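Local atomic coordinates of L-2,4-diaminobutyric acid acetyltransferase (PDB entry 6SLL), a protein that transfers an acetyl group from acetyl-coenzyme A to L-2,4-diaminobutyrate, a step in the biosynthesis of the chemical chaperone ectoine. Residues 89-94 with 104-109; 20-25 with 68-73; 74-79 with 108-113; 58-63 with 114-119. All coordinates share one frame; numbering follows the deposited sequence. Where two conformers were deposited one is given.

In the fold
Interactions 1, 3 and 4 gather round helix 102-112 and the short loop after it, packed against one mixed sheet; interaction 2 lies at the sheet margin, where strand 62-66 separates strands 20-22 and 69-78. Interactions 3 and 4 are nearest neighbours, their centres about 4 Å apart, while interaction 1 has its centre about 9 Å from that of interaction 3 and shares Thr108 and Gly109 with it. Interactions 1 and 2 join through adjacent strands, Phe73 N lying 2.9 Å from Ala92 O. Interaction 1 alone touches coenzyme A and the substrate; the side chain of Ile74 in interaction 3 is about 7 Å from coenzyme A at the nearest atoms.

Interaction 1: 89-94 with 104-109; sequences WQVAVA and KAMLTG. With COA (coenzyme A), chain F; DAB (2,4-diaminobutyric acid), chain G.
At the edge of the Trp89 indole, near the ring plane, sits carboxylate atom O of the bound diaminobutyrate; the angle of only 121° at the NE1 hydrogen marks this bond as weak. The ring of Tyr48 of the second subunit meets the indole, the two planes about 25° apart. The amide of Gln90 meets the same carboxylate more squarely, NE2 donating to OXT over 3.0 Å at 163°, while Tyr50 holds its OE1. The substrate's other end is gripped by the backbone: atom ND donates to Trp89 O at 2.9 Å.

These residues belong to the first strand of a beta-alpha-beta unit of the GNAT fold, strand 85-93, helix 102-112 and strand 121-125. Strand and helix axes approach to 10.0 Å, and Met106 is the helix residue that makes the contact across the gap. Bent at its last torsion, it turns CE toward the strand, 3.8 Å from Val93 CG2 and 3.7 Å from Ala92 O, with Val91 CG1 slightly farther away.

Both elements also hold coenzyme A. Val93 N donates to the pantetheine carbonyl O9P at 3.0 Å, whereas Lys104 N, near the start of the helix, donates to pyrophosphate oxygen O2A. The lysine side chain, bent at its third torsion, reaches the 3'-phosphate, where NZ, also salt-bridged to Glu143, donates to O7A at 2.8 Å.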
# COMPACT_ATOMS: atom_id res chain seq x y z
N TRP B 89 -8.42 2.67 3.36
CA TRP B 89 -7.30 3.59 3.25
C TRP B 89 -7.73 4.92 2.75
O TRP B 89 -7.68 5.91 3.52
CB TRP B 89 -6.20 2.93 2.42
CG TRP B 89 -4.93 3.69 2.27
CD1 TRP B 89 -4.60 4.94 2.77
CD2 TRP B 89 -3.78 3.23 1.55
NE1 TRP B 89 -3.33 5.23 2.35
CE2 TRP B 89 -2.82 4.22 1.60
CE3 TRP B 89 -3.52 2.07 0.87
CZ2 TRP B 89 -1.57 4.08 1.02
CZ3 TRP B 89 -2.25 1.90 0.29
CH2 TRP B 89 -1.32 2.92 0.37
N GLN B 90 -8.18 5.05 1.49
CA GLN B 90 -8.61 6.36 0.95
C GLN B 90 -9.99 6.21 0.33
O GLN B 90 -10.23 5.25 -0.43
CB GLN B 90 -7.60 6.90 -0.08
CG GLN B 90 -6.26 7.22 0.55
CD GLN B 90 -5.26 7.82 -0.39
OE1 GLN B 90 -4.96 7.26 -1.44
NE2 GLN B 90 -4.74 8.97 -0.02
N VAL B 91 -10.84 7.19 0.59
CA VAL B 91 -12.12 7.35 -0.09
C VAL B 91 -12.15 8.69 -0.74
O VAL B 91 -11.98 9.70 0.01
CB VAL B 91 -13.31 7.14 0.87
CG1 VAL B 91 -14.61 7.24 0.16
CG2 VAL B 91 -13.20 5.93 1.76
N ALA B 92 -12.41 8.77 -2.01
CA ALA B 92 -12.45 10.07 -2.72
C ALA B 92 -13.62 10.09 -3.68
O ALA B 92 -13.82 9.10 -4.41
CB ALA B 92 -11.15 10.24 -3.53
N VAL B 93 -14.31 11.23 -3.74
CA VAL B 93 -15.28 11.47 -4.81
C VAL B 93 -14.91 12.84 -5.38
O VAL B 93 -14.64 13.82 -4.66
CB VAL B 93 -16.71 11.41 -4.26
CG1 VAL B 93 -17.75 11.91 -5.26
CG2 VAL B 93 -17.06 9.99 -3.80
N ALA B 94 -14.92 12.95 -6.70
CA ALA B 94 -14.62 14.19 -7.40
C ALA B 94 -15.59 15.27 -6.93
O ALA B 94 -16.79 15.04 -6.76
CB ALA B 94 -14.79 13.97 -8.90
N LYS B 104 -21.25 6.57 -0.34
CA LYS B 104 -22.03 5.59 0.38
C LYS B 104 -22.23 4.35 -0.48
O LYS B 104 -22.14 3.23 0.02
CB LYS B 104 -23.35 6.18 0.76
CG LYS B 104 -24.26 5.33 1.57
CD LYS B 104 -25.60 6.02 1.87
CE LYS B 104 -25.47 7.23 2.74
NZ LYS B 104 -26.82 7.57 3.38
N ALA B 105 -22.48 4.52 -1.75
CA ALA B 105 -22.68 3.38 -2.67
C ALA B 105 -21.37 2.63 -2.84
O ALA B 105 -21.41 1.37 -2.92
CB ALA B 105 -23.22 3.83 -4.02
N MET B 106 -20.24 3.30 -2.91
CA MET B 106 -19.00 2.58 -3.05
C MET B 106 -18.70 1.75 -1.79
O MET B 106 -18.22 0.63 -1.88
CB MET B 106 -17.79 3.54 -3.23
CG MET B 106 -17.71 4.18 -4.61
SD MET B 106 -16.15 5.00 -4.95
CE MET B 106 -16.18 6.31 -3.73
N LEU B 107 -18.97 2.33 -0.60
CA LEU B 107 -18.64 1.64 0.64
C LEU B 107 -19.57 0.46 0.81
O LEU B 107 -19.14 -0.68 1.13
CB LEU B 107 -18.77 2.61 1.83
CG LEU B 107 -18.54 2.04 3.22
CD1 LEU B 107 -17.17 1.34 3.33
CD2 LEU B 107 -18.66 3.11 4.28
N THR B 108 -20.87 0.62 0.58
CA THR B 108 -21.83 -0.48 0.70
C THR B 108 -21.43 -1.52 -0.35
O THR B 108 -21.40 -2.77 -0.06
CB THR B 108 -23.25 0.04 0.41
OG1 THR B 108 -23.58 0.93 1.46
CG2 THR B 108 -24.28 -1.07 0.28
N GLY B 109 -21.13 -1.13 -1.56
CA GLY B 109 -20.76 -2.09 -2.58
C GLY B 109 -19.49 -2.80 -2.28
O GLY B 109 -19.38 -4.04 -2.50
N1A COA F . -22.25 18.35 3.91
C2A COA F . -23.04 17.61 4.71
N3A COA F . -23.18 16.28 4.73
C4A COA F . -22.43 15.67 3.77
C5A COA F . -21.56 16.34 2.92
C6A COA F . -21.46 17.74 2.99
N6A COA F . -20.71 18.48 2.22
N7A COA F . -21.02 15.40 2.04
C8A COA F . -21.48 14.22 2.43
N9A COA F . -22.31 14.36 3.49
C1B COA F . -22.94 13.31 4.18
C2B COA F . -24.17 12.79 3.44
O2B COA F . -25.30 13.53 3.76
C3B COA F . -24.11 11.33 3.87
O3B COA F . -24.53 11.28 5.30
P3B COA F . -26.01 10.76 5.72
O7A COA F . -25.83 9.26 5.42
O8A COA F . -26.18 11.25 7.17
O9A COA F . -27.05 11.04 4.52
C4B COA F . -22.63 11.05 3.91
O4B COA F . -21.98 12.25 4.24
C5B COA F . -22.21 10.35 2.62
O5B COA F . -22.59 11.16 1.47
P1A COA F . -22.17 10.79 -0.02
O1A COA F . -22.98 11.64 -0.92
O2A COA F . -22.15 9.32 -0.22
O3A COA F . -20.66 11.35 0.00
P2A COA F . -19.81 11.84 -1.28
O4A COA F . -20.04 10.93 -2.43
O5A COA F . -20.06 13.29 -1.49
O6A COA F . -18.35 11.59 -0.79
CBP COA F . -16.39 12.11 0.51
CCP COA F . -17.88 11.89 0.55
CDP COA F . -15.88 12.18 1.98
CEP COA F . -15.74 10.96 -0.19
CAP COA F . -16.15 13.45 -0.26
OAP COA F . -16.69 14.53 0.54
C9P COA F . -14.73 13.77 -0.59
O9P COA F . -14.03 13.12 -1.38
N8P COA F . -14.27 14.86 0.07
C7P COA F . -13.03 15.46 -0.02
C6P COA F . -13.11 17.05 0.21
C5P COA F . -13.22 17.43 1.65
O5P COA F . -14.10 16.85 2.38
N4P COA F . -12.56 18.35 2.08
C3P COA F . -12.64 18.84 3.53
C2P COA F . -11.37 19.98 3.73
S1P COA F . -11.91 21.45 2.92
N DAB G . -4.99 11.05 5.14
CA DAB G . -4.77 9.59 4.91
C DAB G . -4.62 9.38 3.42
O DAB G . -4.16 8.29 3.07
CB DAB G . -5.92 8.75 5.48
CG DAB G . -7.23 8.88 4.78
ND DAB G . -8.24 8.00 5.44
OXT DAB G . -4.96 10.26 2.63

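Interaction 2: 20-25 with 68-73; sequences VYRRPE and GDIVGF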
# COMPACT_ATOMS: atom_id res chain seq x y z
N VAL B 20 -21.58 4.03 -12.63
CA VAL B 20 -21.28 2.62 -12.65
C VAL B 20 -20.09 2.34 -11.71
O VAL B 20 -19.16 3.10 -11.58
CB VAL B 20 -21.24 2.12 -13.99
CG1 VAL B 20 -22.50 2.26 -14.80
CG2 VAL B 20 -20.20 2.75 -14.68
N TYR B 21 -20.21 1.16 -11.10
CA TYR B 21 -19.28 0.73 -10.02
C TYR B 21 -18.53 -0.49 -10.45
O TYR B 21 -19.20 -1.46 -10.96
CB TYR B 21 -20.06 0.49 -8.72
CG TYR B 21 -20.73 1.78 -8.21
CD1 TYR B 21 -20.03 2.68 -7.41
CD2 TYR B 21 -22.03 2.07 -8.56
CE1 TYR B 21 -20.62 3.84 -6.96
CE2 TYR B 21 -22.58 3.27 -8.17
CZ TYR B 21 -21.91 4.17 -7.35
OH TYR B 21 -22.41 5.34 -6.93
N ARG B 22 -17.25 -0.57 -10.23
CA ARG B 22 -16.48 -1.75 -10.65
C ARG B 22 -15.17 -1.79 -9.80
O ARG B 22 -14.76 -0.82 -9.23
CB ARG B 22 -16.07 -1.70 -12.13
CG ARG B 22 -15.18 -0.54 -12.50
CD ARG B 22 -14.86 -0.53 -13.95
NE ARG B 22 -14.09 0.70 -14.35
CZ ARG B 22 -12.76 0.84 -14.27
NH1 ARG B 22 -12.03 -0.12 -13.70
NH2 ARG B 22 -12.18 1.95 -14.63
N ARG B 23 -14.52 -2.94 -9.83
CA ARG B 23 -13.20 -2.96 -9.24
C ARG B 23 -12.17 -2.30 -10.16
O ARG B 23 -12.33 -2.28 -11.43
CB ARG B 23 -12.78 -4.39 -8.83
CG ARG B 23 -12.34 -5.17 -10.02
CD ARG B 23 -11.92 -6.64 -9.55
NE ARG B 23 -12.90 -7.34 -8.56
CZ ARG B 23 -14.13 -7.90 -8.66
NH1 ARG B 23 -14.42 -7.88 -9.64
NH2 ARG B 23 -15.17 -8.40 -7.93
N PRO B 24 -11.16 -1.71 -9.59
CA PRO B 24 -10.11 -1.12 -10.43
C PRO B 24 -9.24 -2.15 -11.06
O PRO B 24 -9.27 -3.33 -10.66
CB PRO B 24 -9.32 -0.28 -9.42
CG PRO B 24 -9.44 -1.03 -8.14
CD PRO B 24 -10.89 -1.57 -8.16
N GLU B 25 -8.41 -1.71 -11.98
CA GLU B 25 -7.37 -2.48 -12.61
C GLU B 25 -6.07 -1.65 -12.53
O GLU B 25 -6.14 -0.44 -12.33
CB GLU B 25 -7.73 -2.86 -14.03
CG GLU B 25 -9.13 -3.48 -14.13
CD GLU B 25 -9.10 -4.87 -13.59
OE1 GLU B 25 -7.97 -5.50 -13.47
OE2 GLU B 25 -10.16 -5.40 -13.28
N GLY B 68 -17.93 8.11 -18.39
CA GLY B 68 -16.52 7.84 -18.78
C GLY B 68 -15.42 8.33 -17.93
O GLY B 68 -14.28 8.04 -18.23
N ASP B 69 -15.79 9.16 -16.93
CA ASP B 69 -14.82 9.78 -16.02
C ASP B 69 -14.82 9.00 -14.68
O ASP B 69 -15.88 8.64 -14.19
CB ASP B 69 -15.20 11.24 -15.67
CG ASP B 69 -15.08 12.14 -16.79
OD1 ASP B 69 -14.37 11.81 -17.79
OD2 ASP B 69 -15.98 13.00 -16.79
N ILE B 70 -13.63 8.75 -14.14
CA ILE B 70 -13.55 8.20 -12.77
C ILE B 70 -13.97 9.34 -11.85
O ILE B 70 -13.33 10.40 -11.81
CB ILE B 70 -12.18 7.55 -12.48
CG1 ILE B 70 -11.99 6.24 -13.36
CG2 ILE B 70 -12.10 7.26 -10.98
CD1 ILE B 70 -10.58 5.65 -13.22
N VAL B 71 -15.01 9.11 -11.08
CA VAL B 71 -15.53 10.07 -10.13
C VAL B 71 -15.41 9.65 -8.68
O VAL B 71 -15.73 10.42 -7.78
CB VAL B 71 -16.94 10.54 -10.50
CG1 VAL B 71 -16.96 11.26 -11.86
CG2 VAL B 71 -17.93 9.42 -10.41
N GLY B 72 -15.06 8.37 -8.43
CA GLY B 72 -14.92 7.89 -7.06
C GLY B 72 -13.95 6.78 -7.00
O GLY B 72 -13.78 5.98 -7.95
N PHE B 73 -13.33 6.63 -5.83
CA PHE B 73 -12.37 5.51 -5.56
C PHE B 73 -12.42 5.23 -4.08
O PHE B 73 -12.46 6.14 -3.23
CB PHE B 73 -10.96 5.90 -5.98
CG PHE B 73 -9.90 4.87 -5.69
CD1 PHE B 73 -9.81 3.74 -6.44
CD2 PHE B 73 -8.95 5.10 -4.73
CE1 PHE B 73 -8.80 2.82 -6.24
CE2 PHE B 73 -7.91 4.22 -4.49
CZ PHE B 73 -7.85 3.07 -5.26
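Pro24 and Phe73 meet through CG of the pyrrolidine and CE1 of the phenyl, 4.3 Å apart, with the proline carbon at the ring's edge near its plane. Phe73 reaches this point because its CG is anti to the backbone N (chi1 177°), which carries the ring from a strand position whose own CB does not face the 20-25 segment.

The second touch is between Arg22 NH2 and Ile70 CD1, also 4.3 Å, the methyl approaching the guanidinium obliquely. Arg22 starts with CG between its backbone N and carbonyl carbon (chi1 61°), then runs extended through chi2 and chi3. Its NH1 folds back to donate to Arg23 O at 3.1 Å, a bent bond of 137° with the acceptor tilted from the guanidinium plane.

Strand 62-66 lies between strands 20-22 and 69-78 in the sheet, so the two segments meet only by side chains reaching across it; Val71 and Gly72 form a classic beta bulge opposite its Ala64. No hydrogen bond joins the segments. The charge of Arg22 is met by salt bridges to Glu65 and Asp28, which leaves the contact itself to van der Waals packing.

Interaction 3: 74-79 with 108-113; sequences ISAFRS and TGLMNQ
Leu110 turns a single methyl, CD2, to the sheet, where it settles against both Ile74 and Ala76. Its distance to Ile74 CG2 is 3.9 Å, and to Ala76 CB nearly the same, 4.0 Å. The Ile74 and Leu110 side chains cross obliquely, so the meeting is between branch ends and not along their lengths. The leucine has CG anti to the backbone N (chi1 175°), a setting that extends the branch away from the helix axis toward the strand. On the other side Ile74 presents CG2, while its CD1 branch belongs to the neighbouring packing with Met106 and Leu107.

Ile74 and Ala76, two apart on strand 69-78, both direct CB at the helix, and Ser75 between them points away; its OG is hydrogen-bonded to Gln90 N of the next strand. This is the layered packing of the GNAT core, helix 102-112 lying over one face of the central sheet. Both strand residues and Leu110 are buried.

A side-chain bond follows within the 108-113 segment: Gln113 NE2 donates to Gly109 O at 2.9 Å and 164°, the acceptor lying in the amide plane of the glutamine. That carbonyl also receives Asn112 N at 3.1 Å, and the two donors come from opposite faces of its plane, with NE2 lying 46° out of it.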
# COMPACT_ATOMS: atom_id res chain seq x y z
N ILE B 74 -12.34 3.93 -3.76
CA ILE B 74 -12.00 3.45 -2.40
C ILE B 74 -10.91 2.46 -2.51
O ILE B 74 -11.02 1.44 -3.23
CB ILE B 74 -13.23 2.83 -1.65
CG1 ILE B 74 -14.30 3.73 -1.53
CG2 ILE B 74 -12.74 2.32 -0.28
CD1 ILE B 74 -15.45 3.24 -0.70
N SER B 75 -9.84 2.65 -1.71
CA SER B 75 -8.84 1.63 -1.51
C SER B 75 -9.02 0.98 -0.13
O SER B 75 -9.27 1.67 0.88
CB SER B 75 -7.46 2.19 -1.60
OG SER B 75 -7.28 3.32 -0.78
N ALA B 76 -8.86 -0.34 -0.09
CA ALA B 76 -8.92 -1.06 1.17
C ALA B 76 -8.15 -2.31 1.00
O ALA B 76 -7.86 -2.81 -0.09
CB ALA B 76 -10.37 -1.37 1.53
N PHE B 77 -7.85 -2.98 2.15
CA PHE B 77 -7.16 -4.28 2.19
C PHE B 77 -7.51 -4.99 3.46
O PHE B 77 -7.79 -4.33 4.49
CB PHE B 77 -5.64 -4.17 1.99
CG PHE B 77 -4.97 -3.28 3.01
CD1 PHE B 77 -4.66 -3.70 4.29
CD2 PHE B 77 -4.68 -1.97 2.71
CE1 PHE B 77 -4.10 -2.84 5.24
CE2 PHE B 77 -4.08 -1.13 3.65
CZ PHE B 77 -3.79 -1.55 4.90
N ARG B 78 -7.56 -6.31 3.44
CA ARG B 78 -7.71 -7.05 4.67
C ARG B 78 -6.39 -7.06 5.43
O ARG B 78 -5.32 -7.25 4.86
CB ARG B 78 -8.21 -8.47 4.41
CG ARG B 78 -9.51 -8.45 3.73
CD ARG B 78 -10.35 -9.46 3.70
NE ARG B 78 -10.79 -10.10 4.94
CZ ARG B 78 -11.81 -10.89 4.97
NH1 ARG B 78 -12.49 -11.16 3.90
NH2 ARG B 78 -12.10 -11.53 6.11
N SER B 79 -6.45 -6.81 6.76
CA SER B 79 -5.19 -6.77 7.53
C SER B 79 -4.52 -8.13 7.50
O SER B 79 -5.13 -9.09 7.92
CB SER B 79 -5.59 -6.34 8.95
OG SER B 79 -4.43 -6.47 9.77
N THR B 108 -20.87 0.62 0.58
CA THR B 108 -21.83 -0.48 0.70
C THR B 108 -21.43 -1.52 -0.35
O THR B 108 -21.40 -2.77 -0.06
CB THR B 108 -23.25 0.04 0.41
OG1 THR B 108 -23.58 0.93 1.46
CG2 THR B 108 -24.28 -1.07 0.28
N GLY B 109 -21.13 -1.13 -1.56
CA GLY B 109 -20.76 -2.09 -2.58
C GLY B 109 -19.49 -2.80 -2.28
O GLY B 109 -19.38 -4.04 -2.50
N LEU B 110 -18.49 -2.15 -1.71
CA LEU B 110 -17.28 -2.81 -1.32
C LEU B 110 -17.55 -3.93 -0.34
O LEU B 110 -16.99 -5.04 -0.45
CB LEU B 110 -16.33 -1.79 -0.69
CG LEU B 110 -15.02 -2.31 -0.10
CD1 LEU B 110 -14.20 -3.09 -1.16
CD2 LEU B 110 -14.25 -1.18 0.51
N MET B 111 -18.42 -3.72 0.58
CA MET B 111 -18.67 -4.70 1.61
C MET B 111 -19.47 -5.90 1.10
O MET B 111 -19.52 -6.91 1.78
CB MET B 111 -19.35 -4.08 2.83
CG MET B 111 -18.44 -3.06 3.52
SD MET B 111 -16.78 -3.34 3.73
CE MET B 111 -17.14 -4.54 4.63
N ASN B 112 -20.00 -5.86 -0.12
CA ASN B 112 -20.62 -7.03 -0.76
C ASN B 112 -19.62 -7.87 -1.52
O ASN B 112 -19.98 -8.95 -2.00
CB ASN B 112 -21.71 -6.58 -1.75
CG ASN B 112 -22.88 -5.89 -1.11
OD1 ASN B 112 -23.26 -6.26 -0.01
ND2 ASN B 112 -23.45 -4.94 -1.82
N GLN B 113 -18.41 -7.39 -1.77
CA GLN B 113 -17.53 -8.10 -2.65
C GLN B 113 -17.15 -9.42 -2.08
O GLN B 113 -17.02 -9.61 -0.84
CB GLN B 113 -16.29 -7.26 -2.96
CG GLN B 113 -16.68 -5.95 -3.68
CD GLN B 113 -17.69 -6.16 -4.85
OE1 GLN B 113 -17.32 -6.96 -5.77
NE2 GLN B 113 -18.90 -5.59 -4.90

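Interaction 4: 58-63 with 114-119; sequences NDTCMI and KACHGV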
# COMPACT_ATOMS: atom_id res chain seq x y z
N ASN B 58 -7.10 -5.31 -5.94
CA ASN B 58 -8.34 -4.76 -6.55
C ASN B 58 -9.57 -5.49 -6.09
O ASN B 58 -10.67 -4.95 -6.17
CB ASN B 58 -8.29 -4.69 -8.04
CG ASN B 58 -8.16 -5.98 -8.73
OD1 ASN B 58 -7.83 -7.03 -8.19
ND2 ASN B 58 -8.45 -5.96 -10.00
N ASP B 59 -9.43 -6.70 -5.53
CA ASP B 59 -10.59 -7.44 -5.00
C ASP B 59 -11.26 -6.73 -3.84
O ASP B 59 -12.41 -7.04 -3.55
CB ASP B 59 -10.15 -8.85 -4.58
CG ASP B 59 -9.44 -9.56 -5.74
OD1 ASP B 59 -8.22 -9.35 -5.88
OD2 ASP B 59 -10.10 -10.20 -6.52
N THR B 60 -10.54 -5.84 -3.18
CA THR B 60 -11.04 -5.08 -2.05
C THR B 60 -10.96 -3.57 -2.31
O THR B 60 -10.86 -2.83 -1.32
CB THR B 60 -10.30 -5.47 -0.76
OG1 THR B 60 -8.90 -5.23 -0.90
CG2 THR B 60 -10.53 -6.89 -0.38
N CYS B 61 -11.04 -3.15 -3.57
CA CYS B 61 -11.11 -1.73 -3.89
C CYS B 61 -12.31 -1.49 -4.80
O CYS B 61 -12.87 -2.43 -5.39
CB CYS B 61 -9.82 -1.27 -4.61
SG CYS B 61 -8.33 -1.34 -3.62
N MET B 62 -12.67 -0.24 -5.00
CA MET B 62 -13.86 0.14 -5.77
C MET B 62 -13.57 1.41 -6.57
O MET B 62 -12.85 2.31 -6.07
CB MET B 62 -15.02 0.48 -4.76
CG MET B 62 -16.34 0.70 -5.25
SD MET B 62 -16.96 -0.68 -6.39
CE MET B 62 -16.84 -1.81 -5.05
N ILE B 63 -14.11 1.45 -7.78
CA ILE B 63 -14.19 2.67 -8.62
C ILE B 63 -15.61 2.99 -8.95
O ILE B 63 -16.42 2.09 -9.15
CB ILE B 63 -13.38 2.41 -9.97
CG1 ILE B 63 -11.87 2.75 -9.71
CG2 ILE B 63 -13.93 3.20 -11.17
CD1 ILE B 63 -10.99 2.60 -10.86
N LYS B 114 -16.83 -10.36 -2.94
CA LYS B 114 -16.50 -11.70 -2.51
C LYS B 114 -15.34 -11.74 -1.55
O LYS B 114 -15.35 -12.49 -0.57
CB LYS B 114 -16.16 -12.54 -3.77
CG LYS B 114 -15.88 -13.97 -3.50
CD LYS B 114 -15.51 -14.75 -4.84
CE LYS B 114 -15.14 -16.13 -4.63
NZ LYS B 114 -14.92 -16.83 -5.92
N ALA B 115 -14.27 -10.92 -1.81
CA ALA B 115 -13.11 -10.88 -0.96
C ALA B 115 -13.35 -10.18 0.32
O ALA B 115 -12.44 -10.21 1.20
CB ALA B 115 -11.92 -10.28 -1.70
N CYS B 116 -14.52 -9.61 0.56
CA CYS B 116 -14.84 -9.00 1.86
C CYS B 116 -15.76 -9.89 2.68
O CYS B 116 -16.25 -9.55 3.75
CB CYS B 116 -15.54 -7.62 1.64
SG CYS B 116 -14.29 -6.48 1.01
N HIS B 117 -16.00 -11.13 2.20
CA HIS B 117 -16.81 -12.06 2.98
C HIS B 117 -16.11 -12.31 4.31
O HIS B 117 -14.91 -12.58 4.35
CB HIS B 117 -16.92 -13.40 2.21
CG HIS B 117 -17.54 -14.45 3.00
ND1 HIS B 117 -16.82 -15.35 3.79
CD2 HIS B 117 -18.82 -14.78 3.14
CE1 HIS B 117 -17.72 -16.19 4.34
NE2 HIS B 117 -18.88 -15.82 3.97
N GLY B 118 -16.88 -12.31 5.38
CA GLY B 118 -16.29 -12.59 6.67
C GLY B 118 -15.66 -11.35 7.38
O GLY B 118 -15.10 -11.57 8.45
N VAL B 119 -15.67 -10.20 6.78
CA VAL B 119 -15.13 -9.06 7.45
C VAL B 119 -16.03 -8.73 8.62
O VAL B 119 -17.24 -8.52 8.50
CB VAL B 119 -15.03 -7.88 6.49
CG1 VAL B 119 -14.80 -6.57 7.25
CG2 VAL B 119 -13.93 -8.08 5.47
O HOH W 1 -13.83 -9.42 -4.28
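Thr60 places its methyl CG2 anti to the carbonyl carbon, with OG1 between backbone N and carbonyl carbon (chi1 59°), and this rotation aims the methyl at the 114-119 segment and keeps the hydroxyl for other partners. CG2 touches Ala115 CB at 3.9 Å and, on the neighbouring residue, Cys116 SG at 4.0 Å. Asp59 sets CG beside its backbone N (chi1 -54°); the carbon that meets Ala115 is CB, 3.7 Å from Ala115 CB, so the carboxylate is not part of the packing. Instead its OD1 forms a salt bridge to Arg81 of the second subunit, which ties this edge of the contact to the dimer.

No direct hydrogen bond crosses between the segments, but one water does. It donates to Asp59 O at 2.9 Å and accepts from Ala115 N at the same distance, linking the backbones where their CA atoms are closest, Asp59 to Ala115 at 5.9 Å. Thr60 OG1 has the carbonyls of Ala76 and Phe57 within hydrogen-bonding reach, its single proton being shared or given to one of them. Arg78 NH1 reaches Ala115 O and His117 O from the strand beside, binding the loop to the sheet.

Cys116 to Val119 forms a type II beta turn, closed by Val119 N donating to Cys116 O at 3.2 Å, with Gly118 at its third position. The turn starts on the last residue of the 3-10 segment 114-116, and together they make the connection from helix 102-112 to strand 121-125, the second half of the beta-alpha-beta crossover of this GNAT domain.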